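Local structure of 6-phosphogluconolactonase (Shewanella baltica, 3NWP) at residues 34-39 and 129-134; 46-51 and 190-195; 203-208 and 212-217. The protein probably hydrolyses 6-phosphogluconolactone to 6-phosphogluconate, the second step of the pentose phosphate pathway. All coordinates share one frame; numbering follows the deposited sequence. Where two conformers were deposited one is given.

Interactions 1 and 2 both reach the central mixed sheet, through the neighbouring strands 132-135 and 189-194, and touch where Val133 O lies 2.8 Å from Tyr190 N, a probable hydrogen bond. All three contacts are partly buried; interaction 2 lies nearest the centre of the chain (about 10 Å between centres) and interaction 3 farthest from it (about 17 Å). Interaction 1, beside its strand, is ionic and water-bridged around one buried carboxylate, whereas interaction 2 is mostly apolar, a methyl group set over a histidine ring. Interaction 3 joins a helix end to the loop that follows it through an arginine and main-chain carbonyls, and meets interaction 2 by packing of Leu191 against Ile216.

Interaction 1 of 3, residues 34-39 and 129-134; sequences DARGKA and PFDVVV
Arg36 and Asp131 form a salt bridge between the last turn of helix 14-36 and the segment that carries strand 132-135. The two side chains reach toward one another, and Arg36 NH2 donates to Asp131 OD1 at 2.9 Å. The bond is bent, with an N-H...O angle of 134°, and OD1 lies tilted from the guanidinium plane. The nitrogen in turn meets OD1 from above the carboxylate plane. A bend at chi3 (-72°) turns the arginine's end back toward the aspartate.

A water completes the polar link. It lies in the guanidinium plane at the edge, accepts from Arg36 NE at 2.8 Å, and donates to Asp131 OD2 at 2.7 Å and to Lys38 O at 2.8 Å. The arginine thus bonds OD1 while the water donates to OD2, tying the turn after the helix to the same acid.

The remaining contact is close packing: Asp131 OD2 lies 3.1 Å from Ala39 CA and 3.5 Å from Ala39 CB. Ser40 N also donates to OD2, and Arg187 makes a second salt bridge to OD1, so two arginines share this buried acid, whose charge they probably balance.

Gly37, with positive phi, ends the helix and lets the chain turn into strand 39-43, which runs parallel to 132-135. The contact therefore sits at the helix-to-strand turn of an alpha/beta fold: Ala32 of helix 14-36 packs on Ala39 and Asp131, while Val132 pairs through its backbone with Ser40.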
loop_
_atom_site.group_PDB
_atom_site.type_symbol
_atom_site.label_atom_id
_atom_site.label_comp_id
_atom_site.label_asym_id
_atom_site.label_seq_id
_atom_site.Cartn_x
_atom_site.Cartn_y
_atom_site.Cartn_z
ATOM N N ASP A 34 1.975 20.719 6.313
ATOM C CA ASP A 34 1.951 21.851 7.249
ATOM C C ASP A 34 2.862 21.610 8.441
ATOM O O ASP A 34 3.616 22.512 8.858
ATOM C CB ASP A 34 0.526 22.168 7.752
ATOM C CG ASP A 34 -0.408 22.648 6.655
ATOM O OD1 ASP A 34 0.034 23.041 5.563
ATOM O OD2 ASP A 34 -1.633 22.610 6.924
ATOM N N ALA A 35 2.808 20.421 9.039
ATOM C CA ALA A 35 3.553 20.175 10.256
ATOM C C ALA A 35 5.010 20.023 10.029
ATOM O O ALA A 35 5.790 20.493 10.859
ATOM C CB ALA A 35 2.995 18.881 10.972
ATOM N N ARG A 36 5.407 19.349 8.973
ATOM C CA ARG A 36 6.791 18.895 8.765
ATOM C C ARG A 36 7.488 19.386 7.529
ATOM O O ARG A 36 8.694 19.151 7.352
ATOM C CB ARG A 36 6.844 17.361 8.835
ATOM C CG ARG A 36 6.643 16.833 10.244
ATOM C CD ARG A 36 6.529 15.281 10.320
ATOM N NE ARG A 36 5.256 14.818 9.772
ATOM C CZ ARG A 36 4.099 14.829 10.405
ATOM N NH1 ARG A 36 3.999 15.328 11.653
ATOM N NH2 ARG A 36 2.999 14.410 9.784
ATOM N N GLY A 37 6.750 20.052 6.650
ATOM C CA GLY A 37 7.275 20.533 5.409
ATOM C C GLY A 37 7.230 19.612 4.221
ATOM O O GLY A 37 7.252 20.078 3.106
ATOM N N LYS A 38 7.257 18.290 4.456
ATOM C CA LYS A 38 7.161 17.302 3.400
ATOM C C LYS A 38 6.341 16.150 4.001
ATOM O O LYS A 38 6.391 15.916 5.218
ATOM C CB LYS A 38 8.519 16.756 2.998
ATOM C CG LYS A 38 9.484 17.776 2.305
ATOM C CD LYS A 38 8.966 18.140 0.877
ATOM C CE LYS A 38 9.831 19.116 0.081
ATOM N NZ LYS A 38 9.585 20.438 0.569
ATOM N N ALA A 39 5.606 15.469 3.146
ATOM C CA ALA A 39 4.776 14.359 3.568
ATOM C C ALA A 39 5.133 13.159 2.716
ATOM O O ALA A 39 5.830 13.276 1.723
ATOM C CB ALA A 39 3.309 14.701 3.406
ATOM N N PRO A 129 8.127 8.450 10.025
ATOM C CA PRO A 129 7.091 7.531 9.550
ATOM C C PRO A 129 6.301 8.000 8.348
ATOM O O PRO A 129 6.095 9.196 8.161
ATOM C CB PRO A 129 6.147 7.385 10.733
ATOM C CG PRO A 129 6.453 8.467 11.601
ATOM C CD PRO A 129 7.842 8.867 11.408
ATOM N N PHE A 130 5.823 7.064 7.539
ATOM C CA PHE A 130 4.989 7.398 6.433
ATOM C C PHE A 130 3.720 8.065 6.940
ATOM O O PHE A 130 3.106 7.582 7.893
ATOM C CB PHE A 130 4.604 6.179 5.600
ATOM C CG PHE A 130 5.754 5.419 4.990
ATOM C CD1 PHE A 130 6.642 6.020 4.120
ATOM C CD2 PHE A 130 5.858 4.079 5.196
ATOM C CE1 PHE A 130 7.687 5.289 3.551
ATOM C CE2 PHE A 130 6.904 3.336 4.601
ATOM C CZ PHE A 130 7.781 3.964 3.779
ATOM N N ASP A 131 3.275 9.135 6.291
ATOM C CA ASP A 131 2.075 9.805 6.785
ATOM C C ASP A 131 0.800 9.031 6.483
ATOM O O ASP A 131 -0.107 8.924 7.336
ATOM C CB ASP A 131 1.981 11.200 6.230
ATOM C CG ASP A 131 3.157 12.048 6.717
ATOM O OD1 ASP A 131 3.287 12.217 7.962
ATOM O OD2 ASP A 131 4.026 12.428 5.902
ATOM N N VAL A 132 0.711 8.485 5.272
ATOM C CA VAL A 132 -0.477 7.725 4.840
ATOM C C VAL A 132 -0.025 6.500 4.024
ATOM O O VAL A 132 0.827 6.636 3.119
ATOM C CB VAL A 132 -1.397 8.570 3.975
ATOM C CG1 VAL A 132 -2.587 7.712 3.487
ATOM C CG2 VAL A 132 -1.945 9.781 4.736
ATOM N N VAL A 133 -0.524 5.334 4.379
ATOM C CA VAL A 133 -0.315 4.096 3.616
ATOM C C VAL A 133 -1.649 3.580 3.186
ATOM O O VAL A 133 -2.561 3.401 4.008
ATOM C CB VAL A 133 0.370 3.051 4.489
ATOM C CG1 VAL A 133 0.491 1.679 3.779
ATOM C CG2 VAL A 133 1.753 3.537 4.931
ATOM N N VAL A 134 -1.805 3.283 1.894
ATOM C CA VAL A 134 -3.043 2.753 1.318
ATOM C C VAL A 134 -2.743 1.334 0.848
ATOM O O VAL A 134 -1.875 1.116 -0.001
ATOM C CB VAL A 134 -3.563 3.586 0.162
ATOM C CG1 VAL A 134 -4.980 3.055 -0.248
ATOM C CG2 VAL A 134 -3.609 5.088 0.536
HETATM O O HOH W 1 5.841 13.975 7.133
#

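Interaction 2 of 3, residues 46-51 and 190-195; sequences GSTPLK and YLHLVG
Thr48 sets its methyl group over the face of the imidazole of His192: CG2 stands 3.5 Å from the ring centroid and only 5° off the ring normal, a CH-pi contact over the middle of one face. The threonine and histidine side chains run antiparallel past each other. On the threonine, chi1 of -68° sets CG2 anti to the backbone N and leaves OG1 beside that N, anti to the carbonyl carbon, where it meets a water. Histidine CG, also anti to its own nitrogen (chi1 179°), carries the ring out from the strand toward the turn. Pro49 CA adds an oblique approach to His192 CE1 at 4.2 Å.

Thr48 and Pro49 are the central residues of a type I beta turn from Ser47 to Leu50 that leads into helix 50-58, while His192 belongs to strand 189-194 of the parallel part of the central sheet. The contact thus joins a loop after strand 39-43 to another strand of this alpha/beta fold. An alanine in place of His192 would probably leave the Thr48 methyl without its aromatic platform and open a gap between turn and strand.

The same methyl reaches Val194 CG2 at 4.1 Å. Beside this apolar patch the water bridges the segments, 3.0 Å from Thr48 OG1 and accepting from Val194 N at 3.1 Å. On the helix 14-36 side, Leu17 also packs on His192.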
loop_
_atom_site.group_PDB
_atom_site.type_symbol
_atom_site.label_atom_id
_atom_site.label_comp_id
_atom_site.label_asym_id
_atom_site.label_seq_id
_atom_site.Cartn_x
_atom_site.Cartn_y
_atom_site.Cartn_z
ATOM N N GLY A 46 -3.060 -2.666 -8.589
ATOM C CA GLY A 46 -4.295 -3.383 -8.923
ATOM C C GLY A 46 -5.337 -2.439 -9.530
ATOM O O GLY A 46 -5.120 -1.237 -9.648
ATOM N N SER A 47 -6.494 -3.016 -9.857
ATOM C CA SER A 47 -7.601 -2.242 -10.414
ATOM C C SER A 47 -8.379 -1.484 -9.352
ATOM O O SER A 47 -8.943 -0.417 -9.648
ATOM C CB SER A 47 -8.549 -3.159 -11.205
ATOM O OG SER A 47 -9.001 -4.226 -10.392
ATOM N N THR A 48 -8.382 -1.969 -8.107
ATOM C CA THR A 48 -9.230 -1.344 -7.072
ATOM C C THR A 48 -9.001 0.194 -6.955
ATOM O O THR A 48 -9.970 0.936 -6.874
ATOM C CB THR A 48 -9.120 -2.063 -5.699
ATOM O OG1 THR A 48 -9.709 -3.361 -5.835
ATOM C CG2 THR A 48 -9.884 -1.311 -4.543
ATOM N N PRO A 49 -7.739 0.654 -6.884
ATOM C CA PRO A 49 -7.524 2.070 -6.584
ATOM C C PRO A 49 -7.555 3.031 -7.722
ATOM O O PRO A 49 -7.292 4.222 -7.490
ATOM C CB PRO A 49 -6.094 2.104 -5.985
ATOM C CG PRO A 49 -5.408 1.003 -6.593
ATOM C CD PRO A 49 -6.474 -0.105 -6.791
ATOM N N LEU A 50 -7.817 2.591 -8.971
ATOM C CA LEU A 50 -7.585 3.506 -10.114
ATOM C C LEU A 50 -8.455 4.762 -10.069
ATOM O O LEU A 50 -7.957 5.881 -10.314
ATOM C CB LEU A 50 -7.731 2.777 -11.444
ATOM C CG LEU A 50 -6.700 1.639 -11.572
ATOM C CD1 LEU A 50 -6.784 1.114 -12.995
ATOM C CD2 LEU A 50 -5.249 1.999 -11.182
ATOM N N LYS A 51 -9.743 4.617 -9.772
ATOM C CA LYS A 51 -10.595 5.787 -9.654
ATOM C C LYS A 51 -10.172 6.670 -8.464
ATOM O O LYS A 51 -10.083 7.896 -8.617
ATOM C CB LYS A 51 -12.076 5.419 -9.570
ATOM C CG LYS A 51 -12.647 4.904 -10.917
ATOM C CD LYS A 51 -12.761 6.023 -11.939
ATOM C CE LYS A 51 -13.108 5.492 -13.339
ATOM N N TYR A 190 -4.907 2.865 5.480
ATOM C CA TYR A 190 -6.244 2.611 4.926
ATOM C C TYR A 190 -6.234 1.287 4.227
ATOM O O TYR A 190 -5.243 0.988 3.551
ATOM C CB TYR A 190 -6.619 3.699 3.926
ATOM C CG TYR A 190 -6.818 5.029 4.574
ATOM C CD1 TYR A 190 -7.968 5.302 5.274
ATOM C CD2 TYR A 190 -5.866 6.035 4.496
ATOM C CE1 TYR A 190 -8.120 6.514 5.953
ATOM C CE2 TYR A 190 -6.038 7.273 5.099
ATOM C CZ TYR A 190 -7.196 7.509 5.820
ATOM O OH TYR A 190 -7.362 8.723 6.475
ATOM N N LEU A 191 -7.231 0.445 4.456
ATOM C CA LEU A 191 -7.404 -0.761 3.687
ATOM C C LEU A 191 -8.636 -0.583 2.804
ATOM O O LEU A 191 -9.747 -0.423 3.332
ATOM C CB LEU A 191 -7.606 -1.955 4.612
ATOM C CG LEU A 191 -7.803 -3.289 3.937
ATOM C CD1 LEU A 191 -6.592 -3.676 3.017
ATOM C CD2 LEU A 191 -8.054 -4.394 4.973
ATOM N N HIS A 192 -8.464 -0.592 1.476
ATOM C CA HIS A 192 -9.479 -0.268 0.493
ATOM C C HIS A 192 -9.935 -1.575 -0.103
ATOM O O HIS A 192 -9.176 -2.248 -0.843
ATOM C CB HIS A 192 -8.861 0.653 -0.517
ATOM C CG HIS A 192 -9.770 1.075 -1.623
ATOM N ND1 HIS A 192 -9.316 1.882 -2.659
ATOM C CD2 HIS A 192 -11.095 0.896 -1.825
ATOM C CE1 HIS A 192 -10.331 2.107 -3.478
ATOM N NE2 HIS A 192 -11.421 1.534 -2.997
ATOM N N LEU A 193 -11.182 -1.934 0.183
ATOM C CA LEU A 193 -11.774 -3.171 -0.288
ATOM C C LEU A 193 -13.075 -2.918 -1.067
ATOM O O LEU A 193 -13.849 -2.021 -0.722
ATOM C CB LEU A 193 -12.147 -4.070 0.900
ATOM C CG LEU A 193 -11.082 -4.384 1.925
ATOM C CD1 LEU A 193 -11.675 -5.232 3.065
ATOM C CD2 LEU A 193 -9.924 -5.122 1.222
ATOM N N VAL A 194 -13.337 -3.707 -2.119
ATOM C CA VAL A 194 -14.576 -3.641 -2.862
ATOM C C VAL A 194 -15.136 -5.044 -3.096
ATOM O O VAL A 194 -14.391 -5.935 -3.556
ATOM C CB VAL A 194 -14.412 -2.880 -4.203
ATOM C CG1 VAL A 194 -15.735 -2.881 -5.050
ATOM C CG2 VAL A 194 -13.943 -1.454 -3.923
ATOM N N GLY A 195 -16.442 -5.181 -2.875
ATOM C CA GLY A 195 -17.197 -6.380 -3.277
ATOM C C GLY A 195 -17.457 -7.380 -2.194
ATOM O O GLY A 195 -16.778 -7.395 -1.167
HETATM O O HOH W 2 -10.872 -4.938 -3.586
#

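Interaction 3 of 3, residues 203-208 and 212-217; sequences RQALES and HAMPIR
The C-terminal end of helix 196-206 is met by the loop that follows it, which folds back through a type I beta turn from Met214 to Arg217 that runs into helix 217-220. Arg217 carries most of the contact. Extended from CG to NE, its chain reaches alongside the helix end and offers two N-H groups to carbonyls there. NE donates to Ala205 O at 2.8 Å, in the carbonyl plane and on a lone pair. NH2 donates to Gln204 O at 3.0 Å from above that carbonyl's plane; both bonds are fairly straight, at 159° and 157°, and both acceptors lie near the guanidinium plane. Gln204 O has a second donor, Glu207 N, which comes from the other face of its plane.

The flat faces of the guanidinium are occupied as well. Met214, a selenomethionine here, sets SE 3.5 Å above one face, toward the rim, and Ser208 CB sits over the centre of the opposite face, 3.9 Å above it. The group lies between them, which probably limits its rotation.

Ala205 forms the apolar side: its CB touches Ile216 CG2 at 3.8 Å and Met214 CE at 3.9 Å, while its CA lies 3.7 Å from Met214 SE. A bend at chi3 folds the Met214 methyl back toward the helix.

In the connecting loop, Asp210 O accepts from Arg217 NH1, and Asp210 N donates to Ser208 OG. The guanidinium is thus bonded to three main-chain carbonyls, two on the helix and one in the loop, and its positive charge at the carbonyl end of the helix is likely to interact favourably with the helix dipole.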
loop_
_atom_site.group_PDB
_atom_site.type_symbol
_atom_site.label_atom_id
_atom_site.label_comp_id
_atom_site.label_asym_id
_atom_site.label_seq_id
_atom_site.Cartn_x
_atom_site.Cartn_y
_atom_site.Cartn_z
ATOM N N ARG A 203 -13.678 -10.701 6.758
ATOM C CA ARG A 203 -14.249 -11.348 7.942
ATOM C C ARG A 203 -13.429 -12.593 8.315
ATOM O O ARG A 203 -13.194 -12.848 9.501
ATOM C CB ARG A 203 -15.731 -11.706 7.691
ATOM C CG ARG A 203 -16.628 -10.493 7.498
ATOM C CD ARG A 203 -16.806 -9.674 8.711
ATOM N NE ARG A 203 -17.383 -10.455 9.822
ATOM C CZ ARG A 203 -17.653 -9.968 11.028
ATOM N NH1 ARG A 203 -17.509 -8.669 11.312
ATOM N NH2 ARG A 203 -18.159 -10.794 11.934
ATOM N N GLN A 204 -13.001 -13.375 7.326
ATOM C CA GLN A 204 -12.107 -14.501 7.623
ATOM C C GLN A 204 -10.816 -14.041 8.256
ATOM O O GLN A 204 -10.298 -14.663 9.190
ATOM C CB GLN A 204 -11.764 -15.308 6.382
ATOM C CG GLN A 204 -12.911 -16.051 5.796
ATOM C CD GLN A 204 -12.454 -16.818 4.587
ATOM O OE1 GLN A 204 -12.385 -16.276 3.492
ATOM N NE2 GLN A 204 -12.058 -18.055 4.795
ATOM N N ALA A 205 -10.250 -12.940 7.748
ATOM C CA ALA A 205 -9.041 -12.439 8.324
ATOM C C ALA A 205 -9.202 -12.121 9.803
ATOM O O ALA A 205 -8.296 -12.362 10.584
ATOM C CB ALA A 205 -8.535 -11.159 7.563
ATOM N N LEU A 206 -10.353 -11.584 10.228
ATOM C CA LEU A 206 -10.573 -11.268 11.640
ATOM C C LEU A 206 -10.715 -12.507 12.533
ATOM O O LEU A 206 -10.677 -12.338 13.753
ATOM C CB LEU A 206 -11.813 -10.389 11.795
ATOM C CG LEU A 206 -11.789 -9.026 11.073
ATOM C CD1 LEU A 206 -13.180 -8.337 11.242
ATOM C CD2 LEU A 206 -10.649 -8.158 11.575
ATOM N N GLU A 207 -10.899 -13.689 11.949
ATOM C CA GLU A 207 -11.103 -14.946 12.726
ATOM C C GLU A 207 -9.887 -15.356 13.561
ATOM O O GLU A 207 -10.023 -16.228 14.468
ATOM C CB GLU A 207 -11.524 -16.094 11.800
ATOM C CG GLU A 207 -12.859 -15.997 11.202
ATOM C CD GLU A 207 -13.148 -17.009 10.022
ATOM O OE1 GLU A 207 -12.315 -17.874 9.740
ATOM O OE2 GLU A 207 -14.257 -16.862 9.525
ATOM N N SER A 208 -8.734 -14.719 13.338
ATOM C CA SER A 208 -7.497 -15.116 13.980
ATOM C C SER A 208 -6.422 -14.082 13.767
ATOM O O SER A 208 -6.516 -13.189 12.908
ATOM C CB SER A 208 -6.996 -16.456 13.430
ATOM O OG SER A 208 -5.624 -16.710 13.770
ATOM N N HIS A 212 0.764 -15.931 9.226
ATOM C CA HIS A 212 1.295 -16.761 8.184
ATOM C C HIS A 212 0.241 -17.295 7.271
ATOM O O HIS A 212 0.507 -17.523 6.102
ATOM C CB HIS A 212 2.187 -17.881 8.796
ATOM C CG HIS A 212 3.424 -17.322 9.441
ATOM N ND1 HIS A 212 3.494 -17.045 10.794
ATOM C CD2 HIS A 212 4.596 -16.901 8.909
ATOM C CE1 HIS A 212 4.676 -16.515 11.067
ATOM N NE2 HIS A 212 5.361 -16.421 9.942
ATOM N N ALA A 213 -0.980 -17.489 7.767
ATOM C CA ALA A 213 -2.071 -17.925 6.905
ATOM C C ALA A 213 -2.647 -16.744 6.065
ATOM O O ALA A 213 -2.950 -16.914 4.875
ATOM C CB ALA A 213 -3.200 -18.554 7.769
HETATM N N MSE A 214 -2.809 -15.602 6.705
HETATM C CA MSE A 214 -3.371 -14.384 6.040
HETATM C C MSE A 214 -2.578 -13.161 6.489
HETATM O O MSE A 214 -2.858 -12.572 7.541
HETATM C CB MSE A 214 -4.859 -14.220 6.385
HETATM C CG MSE A 214 -5.762 -15.332 5.843
HETATM SE SE MSE A 214 -7.600 -15.127 6.162
HETATM C CE MSE A 214 -7.885 -13.918 4.896
ATOM N N PRO A 215 -1.563 -12.764 5.698
ATOM C CA PRO A 215 -0.639 -11.718 6.170
ATOM C C PRO A 215 -1.237 -10.301 6.426
ATOM O O PRO A 215 -0.664 -9.544 7.198
ATOM C CB PRO A 215 0.429 -11.710 5.080
ATOM C CG PRO A 215 0.469 -13.168 4.612
ATOM C CD PRO A 215 -0.999 -13.529 4.565
ATOM N N ILE A 216 -2.403 -10.019 5.847
ATOM C CA ILE A 216 -3.156 -8.817 6.186
ATOM C C ILE A 216 -3.363 -8.707 7.720
ATOM O O ILE A 216 -3.451 -7.634 8.274
ATOM C CB ILE A 216 -4.467 -8.738 5.388
ATOM C CG1 ILE A 216 -5.184 -7.402 5.637
ATOM C CG2 ILE A 216 -5.457 -9.853 5.828
ATOM C CD1 ILE A 216 -4.380 -6.125 5.194
ATOM N N ARG A 217 -3.438 -9.870 8.405
ATOM C CA ARG A 217 -3.558 -9.821 9.839
ATOM C C ARG A 217 -2.452 -9.108 10.573
ATOM O O ARG A 217 -2.655 -8.625 11.680
ATOM C CB ARG A 217 -3.706 -11.279 10.393
ATOM C CG ARG A 217 -4.984 -11.964 9.924
ATOM C CD ARG A 217 -4.938 -13.475 10.149
ATOM N NE ARG A 217 -6.228 -14.099 9.922
ATOM C CZ ARG A 217 -6.410 -15.405 9.698
ATOM N NH1 ARG A 217 -5.344 -16.208 9.574
ATOM N NH2 ARG A 217 -7.644 -15.912 9.548
#